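Long-range contacts in N2152 (Neocallimastix frontalis, PDB 5U22), which is a family 39 glycoside hydrolase of a rumen anaerobic fungus that probably cleaves arabinosyl linkages in several rare substrates: residues R125-K131 with I174-E178; E214-D219 with E246-E250; H252-G256 with I278-F282; Q298-Y304 with T383-P388. All coordinates share one frame; numbering follows the deposited sequence.

Contact 1 (R125-K131 with I174-E178); sequences RSFINDK and IDPNE
Lys131 pushes its ammonium group between the carboxylates of Asp175 and Glu178, making a three-residue salt-bridge network at the inner end of the contact. Its carbon chain leaves the helix fully extended and bends only at the last torsion (chi4 -78°), which swings NZ onto both acids. It meets them differently. Asp175, whose side chain crosses the lysine at about a right angle, offers the syn lone pair of OD2 at 2.7 Å from Lys131 NZ, whereas Glu178 takes NZ on the anti lone pair of OE1 at 2.9 Å. One ammonium group between two carboxylates probably offsets part of their mutual repulsion and helps keep the buried lysine charged; Phe139 also packs on Lys131 and Glu178.

The pairing illustrates the packing of neighbouring peripheral helices of a TIM barrel: helix 117-134 lies against the turn that leads from helix 160-174 into strand 180-185. Asp175 is the first residue to leave helical angles, and a type I turn runs from it to Glu178.

Further out the contact becomes apolar. Ile174 lays CD1 against Ile128 CG1 at 3.8 Å, the two branched chains meeting at a slant, while Ile128 CG2 rests 3.7 Å from Ile174 O. At the exposed margin the long Arg125 chain passes across Ile174 at roughly a right angle, bringing NH1 to 3.6 Å from Ile174 CG2.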
loop_
_atom_site.group_PDB
_atom_site.type_symbol
_atom_site.label_atom_id
_atom_site.label_comp_id
_atom_site.label_asym_id
_atom_site.label_seq_id
_atom_site.Cartn_x
_atom_site.Cartn_y
_atom_site.Cartn_z
ATOM N N ARG A 125 26.923 -6.967 3.124
ATOM C CA ARG A 125 27.833 -7.041 1.979
ATOM C C ARG A 125 27.574 -8.287 1.149
ATOM O O ARG A 125 27.574 -8.233 -0.085
ATOM C CB ARG A 125 29.289 -7.039 2.437
ATOM C CG ARG A 125 29.811 -5.726 2.941
ATOM C CD ARG A 125 31.273 -5.910 3.375
ATOM N NE ARG A 125 31.773 -4.744 4.082
ATOM C CZ ARG A 125 32.141 -3.623 3.475
ATOM N NH1 ARG A 125 32.042 -3.520 2.157
ATOM N NH2 ARG A 125 32.600 -2.602 4.180
ATOM N N SER A 126 27.401 -9.432 1.812
ATOM C CA SER A 126 27.087 -10.659 1.089
ATOM C C SER A 126 25.774 -10.529 0.327
ATOM O O SER A 126 25.677 -10.976 -0.823
ATOM C CB SER A 126 27.030 -11.845 2.051
ATOM O OG SER A 126 26.598 -13.011 1.374
ATOM N N PHE A 127 24.758 -9.899 0.933
ATOM C CA PHE A 127 23.497 -9.731 0.218
ATOM C C PHE A 127 23.676 -8.831 -1.000
ATOM O O PHE A 127 23.153 -9.122 -2.082
ATOM C CB PHE A 127 22.403 -9.156 1.116
ATOM C CG PHE A 127 21.211 -8.705 0.329
ATOM C CD1 PHE A 127 20.331 -9.644 -0.196
ATOM C CD2 PHE A 127 21.040 -7.365 -0.000
ATOM C CE1 PHE A 127 19.263 -9.244 -0.995
ATOM C CE2 PHE A 127 19.973 -6.957 -0.799
ATOM C CZ PHE A 127 19.086 -7.899 -1.299
ATOM N N ILE A 128 24.394 -7.715 -0.832
ATOM C CA ILE A 128 24.552 -6.765 -1.934
ATOM C C ILE A 128 25.326 -7.392 -3.084
ATOM O O ILE A 128 25.041 -7.137 -4.259
ATOM C CB ILE A 128 25.220 -5.478 -1.432
ATOM C CG1 ILE A 128 24.259 -4.749 -0.496
ATOM C CG2 ILE A 128 25.576 -4.570 -2.593
ATOM C CD1 ILE A 128 22.938 -4.396 -1.150
ATOM N N ASN A 129 26.316 -8.222 -2.769
ATOM C CA ASN A 129 27.008 -8.969 -3.815
ATOM C C ASN A 129 26.034 -9.840 -4.607
ATOM O O ASN A 129 26.040 -9.831 -5.845
ATOM C CB ASN A 129 28.113 -9.818 -3.200
ATOM C CG ASN A 129 28.760 -10.743 -4.208
ATOM O OD1 ASN A 129 29.557 -10.308 -5.043
ATOM N ND2 ASN A 129 28.427 -12.030 -4.134
ATOM N N ASP A 130 25.182 -10.599 -3.905
ATOM C CA ASP A 130 24.214 -11.449 -4.596
ATOM C C ASP A 130 23.202 -10.619 -5.366
ATOM O O ASP A 130 22.769 -11.012 -6.456
ATOM C CB ASP A 130 23.494 -12.357 -3.600
ATOM C CG ASP A 130 24.419 -13.373 -2.959
ATOM O OD1 ASP A 130 25.536 -13.579 -3.484
ATOM O OD2 ASP A 130 24.030 -13.975 -1.938
ATOM N N LYS A 131 22.792 -9.486 -4.792
ATOM C CA LYS A 131 21.899 -8.555 -5.478
ATOM C C LYS A 131 22.482 -8.116 -6.817
ATOM O O LYS A 131 21.818 -8.203 -7.854
ATOM C CB LYS A 131 21.625 -7.351 -4.574
ATOM C CG LYS A 131 20.752 -6.256 -5.181
ATOM C CD LYS A 131 20.480 -5.160 -4.154
ATOM C CE LYS A 131 19.618 -4.011 -4.723
ATOM N NZ LYS A 131 20.366 -3.061 -5.585
ATOM N N ILE A 174 28.617 0.715 -1.214
ATOM C CA ILE A 174 28.583 -0.551 -1.938
ATOM C C ILE A 174 27.387 -0.713 -2.882
ATOM O O ILE A 174 27.414 -1.613 -3.730
ATOM C CB ILE A 174 28.650 -1.754 -0.974
ATOM C CG1 ILE A 174 27.358 -1.899 -0.155
ATOM C CG2 ILE A 174 29.869 -1.635 -0.051
ATOM C CD1 ILE A 174 27.399 -3.079 0.823
ATOM N N ASP A 175 26.346 0.110 -2.766
ATOM C CA ASP A 175 25.208 0.063 -3.694
ATOM C C ASP A 175 24.739 1.490 -3.965
ATOM O O ASP A 175 23.606 1.867 -3.648
ATOM C CB ASP A 175 24.083 -0.812 -3.126
ATOM C CG ASP A 175 23.045 -1.213 -4.170
ATOM O OD1 ASP A 175 23.211 -0.869 -5.363
ATOM O OD2 ASP A 175 22.051 -1.894 -3.794
ATOM N N PRO A 176 25.604 2.314 -4.566
ATOM C CA PRO A 176 25.354 3.768 -4.587
ATOM C C PRO A 176 24.124 4.181 -5.380
ATOM O O PRO A 176 23.543 5.238 -5.109
ATOM C CB PRO A 176 26.644 4.326 -5.213
ATOM C CG PRO A 176 27.177 3.205 -6.034
ATOM C CD PRO A 176 26.850 1.954 -5.259
ATOM N N ASN A 177 23.703 3.384 -6.354
ATOM C CA ASN A 177 22.581 3.774 -7.192
ATOM C C ASN A 177 21.240 3.273 -6.671
ATOM O O ASN A 177 20.205 3.537 -7.300
ATOM C CB ASN A 177 22.840 3.289 -8.612
ATOM C CG ASN A 177 24.109 3.877 -9.168
ATOM O OD1 ASN A 177 24.346 5.081 -9.036
ATOM N ND2 ASN A 177 24.950 3.037 -9.747
ATOM N N GLU A 178 21.224 2.589 -5.535
ATOM C CA GLU A 178 19.974 2.092 -4.992
ATOM C C GLU A 178 19.390 3.099 -4.008
ATOM O O GLU A 178 20.116 3.833 -3.333
ATOM C CB GLU A 178 20.189 0.736 -4.310
ATOM C CG GLU A 178 18.904 0.036 -3.879
ATOM C CD GLU A 178 17.941 -0.193 -5.035
ATOM O OE1 GLU A 178 18.032 -1.265 -5.683
ATOM O OE2 GLU A 178 17.096 0.699 -5.297
#

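Contact 2 (E214-D219 with E246-E250); sequences ELSGID and EYCDE
Leu215 turns CG into the cramped space between its own backbone N and carbonyl carbon (chi1 44°), while Glu246 sets CG beside its backbone N (chi1 -64°) and runs extended beyond it. The two side chains consequently lie alongside each other, pointing the same way, with Leu215 CD2 3.6 Å from Glu246 OE1. This is the C-terminal end of the TIM-barrel strands, the end that carries the active site in this fold, where the loop after strand 209-212 meets the end of strand 242-247. Glu246 is paired with Arg68 through OE2 and is hydrogen-bonded through OE1 to a bound buffer molecule, probably from the crystallisation liquor, which is consistent with a place in the sugar-binding pocket.

Just past strand 209-212 a single bridge pairs Glu214 with Tyr247 of strand 242-247. Glu214 N gives a nearly straight bond to Glu246 O at 2.9 Å, and Cys248 N returns one to Glu214 O at 3.0 Å, the donor standing 23° out of the carbonyl plane. Tyr247, sent to the other side of the strand, has its hydroxyl bonded to Ala40 and Tyr306.

Beyond the bridge the backbones stay close, but waters rather than direct bonds link them. One molecule donates to both Leu215 O and Asp249 O; a second accepts from Gly217 N and donates to Cys248 O. Gly217 CA lies 3.5 Å from Glu250 OE1, and that same oxygen accepts a hydrogen bond from a third water, 2.6 Å away, which also accepts from Ile218 N and Glu250 N.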
loop_
_atom_site.group_PDB
_atom_site.type_symbol
_atom_site.label_atom_id
_atom_site.label_comp_id
_atom_site.label_asym_id
_atom_site.label_seq_id
_atom_site.Cartn_x
_atom_site.Cartn_y
_atom_site.Cartn_z
ATOM N N GLU A 214 1.263 1.929 9.130
ATOM C CA GLU A 214 -0.058 2.398 9.567
ATOM C C GLU A 214 -0.883 1.160 9.908
ATOM O O GLU A 214 -1.717 0.692 9.124
ATOM C CB GLU A 214 -0.737 3.280 8.506
ATOM C CG GLU A 214 -0.033 4.628 8.252
ATOM C CD GLU A 214 -0.236 5.644 9.381
ATOM O OE1 GLU A 214 -0.742 5.274 10.473
ATOM O OE2 GLU A 214 0.110 6.830 9.157
ATOM N N LEU A 215 -0.647 0.636 11.109
ATOM C CA LEU A 215 -1.277 -0.593 11.559
ATOM C C LEU A 215 -1.855 -0.439 12.963
ATOM O O LEU A 215 -2.225 -1.439 13.581
ATOM C CB LEU A 215 -0.268 -1.753 11.496
ATOM C CG LEU A 215 1.153 -1.479 12.011
ATOM C CD1 LEU A 215 1.215 -1.341 13.549
ATOM C CD2 LEU A 215 2.082 -2.591 11.533
ATOM N N SER A 216 -1.965 0.796 13.462
ATOM C CA SER A 216 -2.323 1.088 14.845
ATOM C C SER A 216 -3.688 1.736 14.989
ATOM O O SER A 216 -4.078 2.067 16.109
ATOM C CB SER A 216 -1.276 2.021 15.472
ATOM O OG SER A 216 0.008 1.453 15.413
ATOM N N GLY A 217 -4.417 1.932 13.892
ATOM C CA GLY A 217 -5.667 2.674 13.914
ATOM C C GLY A 217 -5.703 3.649 12.759
ATOM O O GLY A 217 -4.780 4.450 12.586
ATOM N N ILE A 218 -6.761 3.597 11.953
ATOM C CA ILE A 218 -6.750 4.335 10.693
ATOM C C ILE A 218 -7.079 5.819 10.864
ATOM O O ILE A 218 -6.728 6.625 9.992
ATOM C CB ILE A 218 -7.720 3.659 9.709
ATOM C CG1 ILE A 218 -7.395 4.090 8.271
ATOM C CG2 ILE A 218 -9.169 3.978 10.091
ATOM C CD1 ILE A 218 -8.239 3.422 7.208
ATOM N N ASP A 219 -7.715 6.205 11.976
ATOM C CA ASP A 219 -8.228 7.570 12.129
ATOM C C ASP A 219 -7.169 8.627 11.820
ATOM O O ASP A 219 -7.461 9.635 11.158
ATOM C CB ASP A 219 -8.758 7.776 13.555
ATOM C CG ASP A 219 -9.840 6.788 13.935
ATOM O OD1 ASP A 219 -9.546 5.578 14.068
ATOM O OD2 ASP A 219 -10.987 7.226 14.126
ATOM N N GLU A 246 3.728 -1.175 5.600
ATOM C CA GLU A 246 2.782 -2.087 6.245
ATOM C C GLU A 246 1.543 -1.284 6.599
ATOM O O GLU A 246 1.663 -0.251 7.260
ATOM C CB GLU A 246 3.357 -2.727 7.517
ATOM C CG GLU A 246 4.582 -3.640 7.263
ATOM C CD GLU A 246 5.024 -4.356 8.517
ATOM O OE1 GLU A 246 4.145 -4.634 9.352
ATOM O OE2 GLU A 246 6.239 -4.628 8.670
ATOM N N TYR A 247 0.361 -1.743 6.177
ATOM C CA TYR A 247 -0.864 -1.059 6.586
ATOM C C TYR A 247 -2.000 -2.044 6.816
ATOM O O TYR A 247 -2.144 -3.024 6.082
ATOM C CB TYR A 247 -1.314 0.008 5.566
ATOM C CG TYR A 247 -1.804 -0.460 4.200
ATOM C CD1 TYR A 247 -0.955 -0.455 3.095
ATOM C CD2 TYR A 247 -3.134 -0.816 3.995
ATOM C CE1 TYR A 247 -1.403 -0.845 1.840
ATOM C CE2 TYR A 247 -3.587 -1.214 2.753
ATOM C CZ TYR A 247 -2.728 -1.219 1.679
ATOM O OH TYR A 247 -3.185 -1.602 0.442
ATOM N N CYS A 248 -2.823 -1.749 7.821
ATOM C CA CYS A 248 -3.946 -2.606 8.194
ATOM C C CYS A 248 -4.809 -1.854 9.187
ATOM O O CYS A 248 -4.312 -1.009 9.932
ATOM C CB CYS A 248 -3.452 -3.915 8.824
ATOM S SG CYS A 248 -4.709 -5.193 9.099
ATOM N N ASP A 249 -6.105 -2.160 9.181
ATOM C CA ASP A 249 -6.976 -1.729 10.264
ATOM C C ASP A 249 -6.405 -2.187 11.603
ATOM O O ASP A 249 -5.675 -3.179 11.677
ATOM C CB ASP A 249 -8.380 -2.316 10.075
ATOM C CG ASP A 249 -9.366 -1.767 11.076
ATOM O OD1 ASP A 249 -9.850 -0.642 10.853
ATOM O OD2 ASP A 249 -9.633 -2.433 12.099
ATOM N N GLU A 250 -6.753 -1.462 12.674
ATOM C CA GLU A 250 -6.314 -1.859 14.012
ATOM C C GLU A 250 -6.678 -3.307 14.325
ATOM O O GLU A 250 -5.923 -4.002 15.019
ATOM C CB GLU A 250 -6.909 -0.919 15.071
ATOM C CG GLU A 250 -8.452 -0.900 15.151
ATOM C CD GLU A 250 -8.995 0.428 15.679
ATOM O OE1 GLU A 250 -8.785 1.457 15.005
ATOM O OE2 GLU A 250 -9.617 0.448 16.769
HETATM O O HOH W 1 -3.128 -3.658 12.383
HETATM O O HOH W 2 -4.279 1.505 11.091
HETATM O O HOH W 3 -8.300 1.111 12.436
#

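Contact 3 (H252-G256 with I278-F282); sequences HDLEG and ITWWF. With EDO (1,2-ethanediol), chain C.
His252 lies flat on Trp281, an imidazole stacked face to face on the six-membered part of an indole with centroids 3.5 Å apart and planes only 9° from parallel. The histidine NE2 sits 3.3 Å from Trp281 CZ2, towards the rim of the indole, and the histidine CB continues the cover over the five-membered part as a CH-pi contact. At the imidazole edge ND1 is hydrogen-bonded to an ethanediol, probably from the crystallisation liquor, with its O1 2.9 Å away.

Deeper in, the buried Glu255 reaches across with its chain extended beyond a CG set opposite its backbone N (chi1 -169°). OE2 is held by two donors: Trp281 N approaches its syn side at 2.9 Å, and Thr279 OG1 comes from the anti side, 27° out of the carboxylate plane, at 2.6 Å. OE1 is served by Ser291 and by a water that also accepts from Phe282 N, so the carboxylate is fixed against rotation. Ile278 CG2 packs on the Glu255 methylene CG at 3.5 Å.

Phe282 presents its edge instead, with CE2 3.4 Å from His252 O and CZ near Asp253 OD1. With an alanine in place of Trp281, the imidazole of His252 would lose the indole face beneath it and would probably be set free to turn.

A bound buffer molecule lies about 3 Å, nearest atoms, from the Trp281 side chain, and the two segments follow strands 242-247 and 275-278: such strand-to-helix loops form the rim of the active-site pocket in a TIM-barrel glycoside hydrolase.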
loop_
_atom_site.group_PDB
_atom_site.type_symbol
_atom_site.label_atom_id
_atom_site.label_comp_id
_atom_site.label_asym_id
_atom_site.label_seq_id
_atom_site.Cartn_x
_atom_site.Cartn_y
_atom_site.Cartn_z
ATOM N N HIS A 252 -6.490 -6.852 13.312
ATOM C CA HIS A 252 -5.693 -7.633 12.361
ATOM C C HIS A 252 -6.563 -8.478 11.440
ATOM O O HIS A 252 -6.149 -8.813 10.326
ATOM C CB HIS A 252 -4.733 -8.575 13.098
ATOM C CG HIS A 252 -3.801 -7.900 14.060
ATOM N ND1 HIS A 252 -2.964 -8.612 14.895
ATOM C CD2 HIS A 252 -3.566 -6.591 14.320
ATOM C CE1 HIS A 252 -2.250 -7.771 15.622
ATOM N NE2 HIS A 252 -2.609 -6.540 15.307
ATOM N N ASP A 253 -7.743 -8.887 11.909
ATOM C CA ASP A 253 -8.592 -9.760 11.110
ATOM C C ASP A 253 -9.168 -9.064 9.880
ATOM O O ASP A 253 -9.725 -9.740 9.010
ATOM C CB ASP A 253 -9.722 -10.318 11.976
ATOM C CG ASP A 253 -9.220 -11.256 13.049
ATOM O OD1 ASP A 253 -8.153 -11.886 12.845
ATOM O OD2 ASP A 253 -9.901 -11.374 14.094
ATOM N N LEU A 254 -9.044 -7.747 9.789
ATOM C CA LEU A 254 -9.514 -6.995 8.632
ATOM C C LEU A 254 -8.432 -6.812 7.572
ATOM O O LEU A 254 -8.663 -6.101 6.582
ATOM C CB LEU A 254 -10.046 -5.626 9.073
ATOM C CG LEU A 254 -11.201 -5.588 10.087
ATOM C CD1 LEU A 254 -12.038 -4.318 9.930
ATOM C CD2 LEU A 254 -12.084 -6.831 10.037
ATOM N N GLU A 255 -7.263 -7.420 7.762
ATOM C CA GLU A 255 -6.242 -7.424 6.725
ATOM C C GLU A 255 -6.840 -7.965 5.433
ATOM O O GLU A 255 -7.493 -9.012 5.428
ATOM C CB GLU A 255 -5.049 -8.286 7.169
ATOM C CG GLU A 255 -3.802 -8.162 6.306
ATOM C CD GLU A 255 -2.699 -9.097 6.762
ATOM O OE1 GLU A 255 -2.614 -10.230 6.223
ATOM O OE2 GLU A 255 -1.949 -8.711 7.690
ATOM N N GLY A 256 -6.662 -7.224 4.343
ATOM C CA GLY A 256 -7.251 -7.669 3.094
ATOM C C GLY A 256 -8.759 -7.562 2.982
ATOM O O GLY A 256 -9.322 -8.046 1.996
ATOM N N ILE A 278 0.269 -3.999 2.231
ATOM C CA ILE A 278 -0.531 -4.603 3.279
ATOM C C ILE A 278 0.373 -5.327 4.285
ATOM O O ILE A 278 1.454 -5.826 3.941
ATOM C CB ILE A 278 -1.562 -5.552 2.644
ATOM C CG1 ILE A 278 -2.468 -4.756 1.699
ATOM C CG2 ILE A 278 -2.420 -6.256 3.701
ATOM C CD1 ILE A 278 -3.319 -5.645 0.829
ATOM N N THR A 279 -0.066 -5.356 5.546
ATOM C CA THR A 279 0.629 -6.083 6.599
ATOM C C THR A 279 0.744 -7.571 6.283
ATOM O O THR A 279 0.129 -8.103 5.350
ATOM C CB THR A 279 -0.104 -5.936 7.939
ATOM O OG1 THR A 279 -1.518 -6.136 7.741
ATOM C CG2 THR A 279 0.155 -4.567 8.552
ATOM N N TRP A 280 1.564 -8.244 7.099
ATOM C CA TRP A 280 1.640 -9.708 7.167
ATOM C C TRP A 280 1.426 -10.076 8.629
ATOM O O TRP A 280 2.380 -10.385 9.352
ATOM C CB TRP A 280 2.971 -10.215 6.646
ATOM C CG TRP A 280 3.120 -11.715 6.697
ATOM C CD1 TRP A 280 2.182 -12.654 6.366
ATOM C CD2 TRP A 280 4.283 -12.435 7.112
ATOM N NE1 TRP A 280 2.701 -13.915 6.527
ATOM C CE2 TRP A 280 3.986 -13.808 6.999
ATOM C CE3 TRP A 280 5.551 -12.048 7.567
ATOM C CZ2 TRP A 280 4.912 -14.797 7.323
ATOM C CZ3 TRP A 280 6.470 -13.027 7.880
ATOM C CH2 TRP A 280 6.149 -14.387 7.757
ATOM N N TRP A 281 0.173 -10.021 9.079
ATOM C CA TRP A 281 -0.099 -10.358 10.471
ATOM C C TRP A 281 -0.153 -11.857 10.725
ATOM O O TRP A 281 0.065 -12.279 11.864
ATOM C CB TRP A 281 -1.421 -9.740 10.942
ATOM C CG TRP A 281 -1.307 -8.319 11.375
ATOM C CD1 TRP A 281 -1.948 -7.246 10.830
ATOM C CD2 TRP A 281 -0.502 -7.810 12.441
ATOM N NE1 TRP A 281 -1.602 -6.099 11.501
ATOM C CE2 TRP A 281 -0.716 -6.420 12.495
ATOM C CE3 TRP A 281 0.362 -8.397 13.372
ATOM C CZ2 TRP A 281 -0.084 -5.605 13.428
ATOM C CZ3 TRP A 281 0.982 -7.591 14.296
ATOM C CH2 TRP A 281 0.758 -6.206 14.320
ATOM N N PHE A 282 -0.442 -12.665 9.709
ATOM C CA PHE A 282 -0.687 -14.093 9.899
ATOM C C PHE A 282 0.525 -14.863 9.392
ATOM O O PHE A 282 0.569 -15.344 8.260
ATOM C CB PHE A 282 -1.986 -14.467 9.239
ATOM C CG PHE A 282 -3.115 -13.682 9.796
ATOM C CD1 PHE A 282 -3.584 -13.958 11.066
ATOM C CD2 PHE A 282 -3.608 -12.573 9.123
ATOM C CE1 PHE A 282 -4.588 -13.185 11.631
ATOM C CE2 PHE A 282 -4.607 -11.806 9.681
ATOM C CZ PHE A 282 -5.101 -12.121 10.946
HETATM C C1 EDO C . -2.544 -12.492 14.553
HETATM O O1 EDO C . -3.438 -11.384 14.383
HETATM C C2 EDO C . -1.144 -11.957 14.826
HETATM O O2 EDO C . -1.190 -11.101 15.978
HETATM O O HOH W 4 -0.940 -12.145 6.918
#

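Contact 4 (Q298-Y304 with T383-P388); sequences QKGAGWY and TPSNGP
Where the barrel meets the beta-sandwich, Tyr304 at the start of helix 301-310 packs on Gly387 in the loop between sandwich strands 368-376 and 389-397. Gly387 CA stands over the centre of the phenol ring, 3.4 Å from the Tyr304 centroid and 7° off the ring normal, a close CH-pi contact. Trp303 CE3 lies over the opposite face, so the ring is sandwiched. Pro388 CD touches Tyr304 CD2 at 3.7 Å.

Ser385 shapes the loop: with OG opposite its backbone N (chi1 179°), it accepts from Gly387 N at 3.1 Å, an ST turn. Its own N donates to Lys299 O at 3.0 Å. Ser385 O lies near the ring plane and shares a water with Tyr304 OH, 2.6 Å from each. Another water links Ala301 N with Thr383 O. If an alanine replaced Tyr304, Gly387 CA would lose the ring face it rests on and a gap would probably open beside Trp303.

Backbone bond, shared waters and aromatic packing together make a domain interface of the barrel-plus-sandwich kind found in family 39 glycoside hydrolases.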
loop_
_atom_site.group_PDB
_atom_site.type_symbol
_atom_site.label_atom_id
_atom_site.label_comp_id
_atom_site.label_asym_id
_atom_site.label_seq_id
_atom_site.Cartn_x
_atom_site.Cartn_y
_atom_site.Cartn_z
ATOM N N GLN A 298 -6.815 -20.067 -3.357
ATOM C CA GLN A 298 -8.138 -19.531 -3.645
ATOM C C GLN A 298 -8.196 -18.040 -3.351
ATOM O O GLN A 298 -7.671 -17.579 -2.334
ATOM C CB GLN A 298 -9.210 -20.244 -2.827
ATOM C CG GLN A 298 -9.319 -21.730 -3.114
ATOM C CD GLN A 298 -10.024 -22.455 -2.008
ATOM O OE1 GLN A 298 -9.492 -22.610 -0.903
ATOM N NE2 GLN A 298 -11.236 -22.902 -2.285
ATOM N N LYS A 299 -8.880 -17.306 -4.226
ATOM C CA LYS A 299 -9.091 -15.878 -4.024
ATOM C C LYS A 299 -10.013 -15.628 -2.838
ATOM O O LYS A 299 -10.991 -16.351 -2.629
ATOM C CB LYS A 299 -9.706 -15.254 -5.278
ATOM C CG LYS A 299 -8.825 -15.315 -6.528
ATOM C CD LYS A 299 -9.639 -14.997 -7.762
ATOM C CE LYS A 299 -8.792 -15.105 -9.023
ATOM N NZ LYS A 299 -9.558 -14.721 -10.248
ATOM N N GLY A 300 -9.702 -14.595 -2.057
ATOM C CA GLY A 300 -10.636 -14.052 -1.096
ATOM C C GLY A 300 -11.324 -12.817 -1.662
ATOM O O GLY A 300 -11.034 -12.364 -2.769
ATOM N N ALA A 301 -12.263 -12.281 -0.875
ATOM C CA ALA A 301 -12.989 -11.085 -1.297
ATOM C C ALA A 301 -12.035 -9.954 -1.659
ATOM O O ALA A 301 -12.240 -9.262 -2.659
ATOM C CB ALA A 301 -13.947 -10.627 -0.195
ATOM N N GLY A 302 -10.983 -9.763 -0.862
ATOM C CA GLY A 302 -10.072 -8.656 -1.099
ATOM C C GLY A 302 -9.379 -8.722 -2.443
ATOM O O GLY A 302 -9.071 -7.688 -3.037
ATOM N N TRP A 303 -9.118 -9.931 -2.943
ATOM C CA TRP A 303 -8.508 -10.055 -4.263
ATOM C C TRP A 303 -9.333 -9.307 -5.297
ATOM O O TRP A 303 -8.805 -8.533 -6.101
ATOM C CB TRP A 303 -8.376 -11.525 -4.649
ATOM C CG TRP A 303 -7.512 -11.725 -5.849
ATOM C CD1 TRP A 303 -6.176 -12.011 -5.856
ATOM C CD2 TRP A 303 -7.918 -11.659 -7.226
ATOM N NE1 TRP A 303 -5.727 -12.123 -7.149
ATOM C CE2 TRP A 303 -6.777 -11.913 -8.008
ATOM C CE3 TRP A 303 -9.137 -11.414 -7.872
ATOM C CZ2 TRP A 303 -6.812 -11.917 -9.412
ATOM C CZ3 TRP A 303 -9.171 -11.419 -9.270
ATOM C CH2 TRP A 303 -8.013 -11.673 -10.020
ATOM N N TYR A 304 -10.650 -9.497 -5.259
ATOM C CA TYR A 304 -11.508 -8.865 -6.251
ATOM C C TYR A 304 -11.543 -7.348 -6.085
ATOM O O TYR A 304 -11.585 -6.616 -7.084
ATOM C CB TYR A 304 -12.908 -9.464 -6.173
ATOM C CG TYR A 304 -12.951 -10.888 -6.681
ATOM C CD1 TYR A 304 -12.863 -11.966 -5.803
ATOM C CD2 TYR A 304 -13.062 -11.150 -8.045
ATOM C CE1 TYR A 304 -12.895 -13.280 -6.278
ATOM C CE2 TYR A 304 -13.097 -12.462 -8.523
ATOM C CZ TYR A 304 -13.020 -13.513 -7.632
ATOM O OH TYR A 304 -13.049 -14.802 -8.124
ATOM N N THR A 383 -12.307 -16.900 3.949
ATOM C CA THR A 383 -13.484 -17.365 3.229
ATOM C C THR A 383 -13.254 -17.206 1.731
ATOM O O THR A 383 -13.025 -16.080 1.272
ATOM C CB THR A 383 -14.715 -16.572 3.646
ATOM O OG1 THR A 383 -14.934 -16.737 5.052
ATOM C CG2 THR A 383 -15.955 -17.041 2.883
ATOM N N PRO A 384 -13.286 -18.277 0.942
ATOM C CA PRO A 384 -13.123 -18.112 -0.506
ATOM C C PRO A 384 -14.261 -17.291 -1.096
ATOM O O PRO A 384 -15.390 -17.302 -0.598
ATOM C CB PRO A 384 -13.127 -19.552 -1.034
ATOM C CG PRO A 384 -12.701 -20.369 0.140
ATOM C CD PRO A 384 -13.321 -19.695 1.329
ATOM N N SER A 385 -13.945 -16.562 -2.166
ATOM C CA SER A 385 -14.903 -15.712 -2.860
ATOM C C SER A 385 -14.992 -16.093 -4.332
ATOM O O SER A 385 -13.972 -16.352 -4.983
ATOM C CB SER A 385 -14.516 -14.242 -2.747
ATOM O OG SER A 385 -15.435 -13.424 -3.445
ATOM N N ASN A 386 -16.215 -16.127 -4.854
ATOM C CA ASN A 386 -16.420 -16.340 -6.280
ATOM C C ASN A 386 -16.532 -15.035 -7.038
ATOM O O ASN A 386 -16.745 -15.052 -8.257
ATOM C CB ASN A 386 -17.666 -17.193 -6.526
ATOM C CG ASN A 386 -17.534 -18.572 -5.935
ATOM O OD1 ASN A 386 -16.530 -19.251 -6.156
ATOM N ND2 ASN A 386 -18.530 -18.985 -5.149
ATOM N N GLY A 387 -16.385 -13.911 -6.355
ATOM C CA GLY A 387 -16.347 -12.639 -7.029
ATOM C C GLY A 387 -17.551 -11.764 -6.739
ATOM O O GLY A 387 -18.429 -12.089 -5.932
ATOM N N PRO A 388 -17.603 -10.623 -7.407
ATOM C CA PRO A 388 -18.590 -9.597 -7.064
ATOM C C PRO A 388 -19.977 -9.931 -7.591
ATOM O O PRO A 388 -20.178 -10.856 -8.378
ATOM C CB PRO A 388 -18.036 -8.345 -7.746
ATOM C CG PRO A 388 -17.255 -8.855 -8.873
ATOM C CD PRO A 388 -16.638 -10.146 -8.412
HETATM O O HOH W 5 -12.107 -18.570 -4.382
HETATM O O HOH W 6 -12.691 -13.576 1.683
HETATM O O HOH W 7 -12.775 -17.173 -7.149
#

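The four contacts follow one another in series along the chain. Contact 1 packs helix 117-134 on the turn before strand 180-185; contacts 2 and 3 join loops at the C-terminal ends of strands 209-212, 242-247 and 275-278; contact 4 joins helix 301-310 to the beta-sandwich. Contacts 2 and 3, centres 10 Å apart, touch through Cys248 on Thr279 and Glu255 and a probable hydrogen bond from Thr279 N to Tyr247 O, so the loops after three successive strands adjoin beside the pocket. Contact 1 lies apart, its centre 32 Å from that of contact 2. Contact 4 comes within about 3 Å of contact 3, nearest atoms, so the domain junction lies beside the pocket rim.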